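Local coordinates for protein catalase (Corynebacterium glutamicum, PDB 4B7H) that breaks hydrogen peroxide down to water and oxygen at a haem group, carries bound NADPH, and is inhibited by nitric oxide, at residues D237-T240 against D241-A245; R505-E508 against L509-K513. One frame throughout, in Å; residues are numbered along the deposited sequence.

Contact 1 of 2, residues D237-T240 against D241-A245; sequences DCFT and DAEAA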
# COMPACT_ATOMS: atom_id res chain seq x y z
N ASP A 237 19.20 -18.34 32.31
CA ASP A 237 20.37 -19.09 31.86
C ASP A 237 20.98 -18.28 30.71
O ASP A 237 20.30 -18.01 29.72
CB ASP A 237 19.94 -20.48 31.38
CG ASP A 237 21.11 -21.41 31.17
OD1 ASP A 237 22.25 -21.05 31.54
OD2 ASP A 237 20.89 -22.52 30.64
N CYS A 238 22.24 -17.88 30.85
CA CYS A 238 22.84 -16.93 29.91
C CYS A 238 24.13 -17.43 29.28
O CYS A 238 24.94 -18.07 29.96
CB CYS A 238 23.12 -15.59 30.61
SG CYS A 238 21.70 -14.82 31.41
N PHE A 239 24.31 -17.12 28.00
CA PHE A 239 25.59 -17.29 27.32
C PHE A 239 26.54 -16.22 27.81
O PHE A 239 26.12 -15.17 28.30
CB PHE A 239 25.42 -17.08 25.81
CG PHE A 239 24.71 -18.20 25.11
CD1 PHE A 239 25.13 -19.51 25.25
CD2 PHE A 239 23.63 -17.92 24.28
CE1 PHE A 239 24.46 -20.54 24.59
CE2 PHE A 239 22.96 -18.94 23.62
CZ PHE A 239 23.38 -20.25 23.77
N THR A 240 27.84 -16.48 27.69
CA THR A 240 28.81 -15.40 27.76
C THR A 240 28.77 -14.63 26.43
O THR A 240 28.13 -15.07 25.48
CB THR A 240 30.23 -15.93 27.94
OG1 THR A 240 30.58 -16.74 26.82
CG2 THR A 240 30.35 -16.74 29.23
N ASP A 241 29.46 -13.50 26.38
CA ASP A 241 29.55 -12.70 25.16
C ASP A 241 30.09 -13.57 24.02
O ASP A 241 29.52 -13.59 22.92
CB ASP A 241 30.46 -11.50 25.41
CG ASP A 241 30.28 -10.39 24.38
OD1 ASP A 241 29.13 -10.10 23.99
OD2 ASP A 241 31.30 -9.80 23.97
N ALA A 242 31.16 -14.32 24.28
CA ALA A 242 31.78 -15.16 23.26
C ALA A 242 30.87 -16.30 22.80
O ALA A 242 30.77 -16.58 21.60
CB ALA A 242 33.11 -15.71 23.76
N GLU A 243 30.21 -16.96 23.75
CA GLU A 243 29.30 -18.05 23.42
C GLU A 243 28.15 -17.58 22.54
O GLU A 243 27.81 -18.25 21.57
CB GLU A 243 28.73 -18.68 24.70
CG GLU A 243 29.71 -19.54 25.47
CD GLU A 243 29.12 -20.06 26.76
OE1 GLU A 243 28.29 -19.34 27.37
OE2 GLU A 243 29.47 -21.18 27.17
N ALA A 244 27.55 -16.45 22.90
CA ALA A 244 26.41 -15.92 22.17
C ALA A 244 26.78 -15.60 20.72
O ALA A 244 26.02 -15.89 19.79
CB ALA A 244 25.83 -14.69 22.87
N ALA A 245 27.97 -15.03 20.53
CA ALA A 245 28.45 -14.69 19.19
C ALA A 245 28.73 -15.95 18.37
O ALA A 245 28.45 -15.99 17.17
CB ALA A 245 29.69 -13.81 19.27
O HOH W 1 27.35 -19.50 29.95

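Contact 2 of 2, residues R505-E508 against L509-K513; sequences RVKE and LYLQK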
# COMPACT_ATOMS: atom_id res chain seq x y z
N ARG A 505 37.61 -0.41 35.67
CA ARG A 505 37.83 -1.73 35.09
C ARG A 505 37.48 -1.73 33.60
O ARG A 505 38.17 -2.36 32.79
CB ARG A 505 37.03 -2.79 35.85
CG ARG A 505 37.35 -4.23 35.44
CD ARG A 505 38.81 -4.58 35.71
NE ARG A 505 39.09 -5.97 35.37
CZ ARG A 505 40.26 -6.41 34.92
NH1 ARG A 505 41.27 -5.57 34.74
NH2 ARG A 505 40.42 -7.70 34.63
N VAL A 506 36.41 -1.02 33.23
CA VAL A 506 36.02 -0.89 31.84
C VAL A 506 37.15 -0.27 31.02
O VAL A 506 37.52 -0.79 29.96
CB VAL A 506 34.74 -0.05 31.69
CG1 VAL A 506 34.55 0.41 30.24
CG2 VAL A 506 33.51 -0.85 32.16
N LYS A 507 37.72 0.83 31.51
CA LYS A 507 38.80 1.49 30.78
C LYS A 507 40.04 0.60 30.68
O LYS A 507 40.67 0.52 29.63
CB LYS A 507 39.15 2.85 31.40
CG LYS A 507 40.24 3.60 30.65
CD LYS A 507 40.42 5.02 31.18
CE LYS A 507 41.51 5.75 30.40
NZ LYS A 507 41.66 7.18 30.81
N GLU A 508 40.39 -0.07 31.78
CA GLU A 508 41.50 -1.02 31.79
C GLU A 508 41.36 -2.07 30.70
O GLU A 508 42.28 -2.31 29.92
CB GLU A 508 41.52 -1.77 33.12
CG GLU A 508 42.27 -1.11 34.23
CD GLU A 508 42.74 -2.13 35.24
OE1 GLU A 508 41.90 -2.94 35.68
OE2 GLU A 508 43.95 -2.13 35.57
N LEU A 509 40.20 -2.72 30.67
CA LEU A 509 39.99 -3.81 29.73
C LEU A 509 39.91 -3.28 28.31
O LEU A 509 40.44 -3.90 27.39
CB LEU A 509 38.72 -4.59 30.10
CG LEU A 509 38.86 -5.46 31.35
CD1 LEU A 509 37.52 -6.05 31.78
CD2 LEU A 509 39.90 -6.56 31.12
N TYR A 510 39.26 -2.14 28.13
CA TYR A 510 39.16 -1.53 26.81
C TYR A 510 40.54 -1.25 26.21
O TYR A 510 40.81 -1.58 25.05
CB TYR A 510 38.35 -0.24 26.86
CG TYR A 510 38.33 0.50 25.55
CD1 TYR A 510 37.61 0.01 24.46
CD2 TYR A 510 39.03 1.70 25.40
CE1 TYR A 510 37.59 0.68 23.25
CE2 TYR A 510 39.00 2.39 24.19
CZ TYR A 510 38.29 1.86 23.12
OH TYR A 510 38.25 2.53 21.91
N LEU A 511 41.42 -0.66 27.01
CA LEU A 511 42.76 -0.33 26.53
C LEU A 511 43.62 -1.57 26.27
O LEU A 511 44.47 -1.56 25.38
CB LEU A 511 43.45 0.64 27.47
CG LEU A 511 42.81 2.03 27.50
CD1 LEU A 511 43.48 2.91 28.54
CD2 LEU A 511 42.87 2.68 26.12
N GLN A 512 43.40 -2.63 27.05
CA GLN A 512 44.10 -3.89 26.82
C GLN A 512 43.77 -4.44 25.44
O GLN A 512 44.64 -4.99 24.75
CB GLN A 512 43.69 -4.93 27.87
CG GLN A 512 44.36 -4.79 29.22
CD GLN A 512 43.88 -5.85 30.21
OE1 GLN A 512 43.31 -6.88 29.82
NE2 GLN A 512 44.09 -5.60 31.49
N LYS A 513 42.51 -4.30 25.04
CA LYS A 513 42.01 -4.88 23.80
C LYS A 513 42.24 -3.99 22.58
O LYS A 513 42.32 -4.48 21.45
CB LYS A 513 40.52 -5.17 23.93
CG LYS A 513 40.19 -6.18 25.01
CD LYS A 513 38.71 -6.15 25.35
CE LYS A 513 38.43 -7.03 26.56
NZ LYS A 513 36.98 -7.04 26.86

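Contact 1 of 2, residues D237-T240 against D241-A245
A capping box closes the N-terminal end of helix 241-250, with Thr240 as the N-cap and Glu243 as its partner. The two exchange bonds in both directions. Glu243 N donates to Thr240 OG1 over 3.1 Å at 164°, while Thr240 N donates to Glu243 OE1 over 2.9 Å. Thr240 can accept because OG1 sits between its backbone N and carbonyl carbon (chi1 61°), turned to the first turn of the helix. Glu243 reaches back with an extended chain, and its OE1 receives the Thr240 N-H on the anti side, 21° out of the carboxylate plane. One water fixes the same oxygen further, donating to Glu243 OE1 and to Cys238 O, 2.8 Å from each. Ala244 N bonds to Thr240 O at 3.0 Å and starts the regular helical pattern. Phe239 packs against the first turn of the helix: its CB lies 3.8 Å from Ala244 CB, and its ring, nearly perpendicular to the Glu243 carboxylate, brings CD1 to 3.7 Å from Glu243 CB. The cap thus ends the loop that follows strand 223-232. Asp241, the first residue of helix 241-250, is tied by a salt bridge to Arg121, and Ala244 O is hydrogen-bonded to Thr119 OG1.

Contact 2 of 2, residues R505-E508 against L509-K513
Arg505 lays its guanidinium across Leu509, one turn further on, so that Leu509 CD2 stands 3.6 Å above one face of the guanidinium plane, offset toward its rim. The arginine chain leaves with CG anti to the backbone N and then bends at chi2 (61°), which carries the flat group along the helix to the leucine; the two side chains come closest at 3.7 Å, between Arg505 NH2 and Leu509 CD2. In its own plane the guanidinium meets Glu508: Arg505 NH1 and Glu508 OE1 form a salt bridge of 2.9 Å, with the oxygen approached from above the carboxylate plane, 51° out of it. A second acid, Glu470 of helix 466-479, forms a salt bridge with the other terminal nitrogen, Arg505 NH2. These residues lie on the C-terminal helix 500-514, where i to i+4 backbone bonds such as Leu509 N to Arg505 O, 3.0 Å, set the spacing. Lys507 and Leu511 run side by side in the same direction, with Lys507 CG and Leu511 CD1 3.9 Å apart. The Tyr510 ring leads away from 505-508 and touches Tyr492 of helix 487-498; its hydroxyl is hydrogen-bonded to Glu488.

Overall arrangement
Contact 1 and contact 2 lie on the same side of the chain's centre, their own centres 20 Å apart and their nearest atoms about 7 Å apart, without touching. In sequence they are in series: 237-245 follows a strand of the large antiparallel sheet, whereas 505-513 belongs to the C-terminal helices. Helix 466-479 bridges the gap, for Asn478 uses ND2 to bond to Asp241 OD2 of contact 1 and OD1 to bond to Lys513 NZ of contact 2. Contact 1 is the one placed near a cofactor, with the Cys238 side chain about 7 Å from bound NADPH. Neither contact supplies a residue to the NADPH or nitric oxide pockets; contact 2 sits farther out, its centre about 35 Å from the chain's centre.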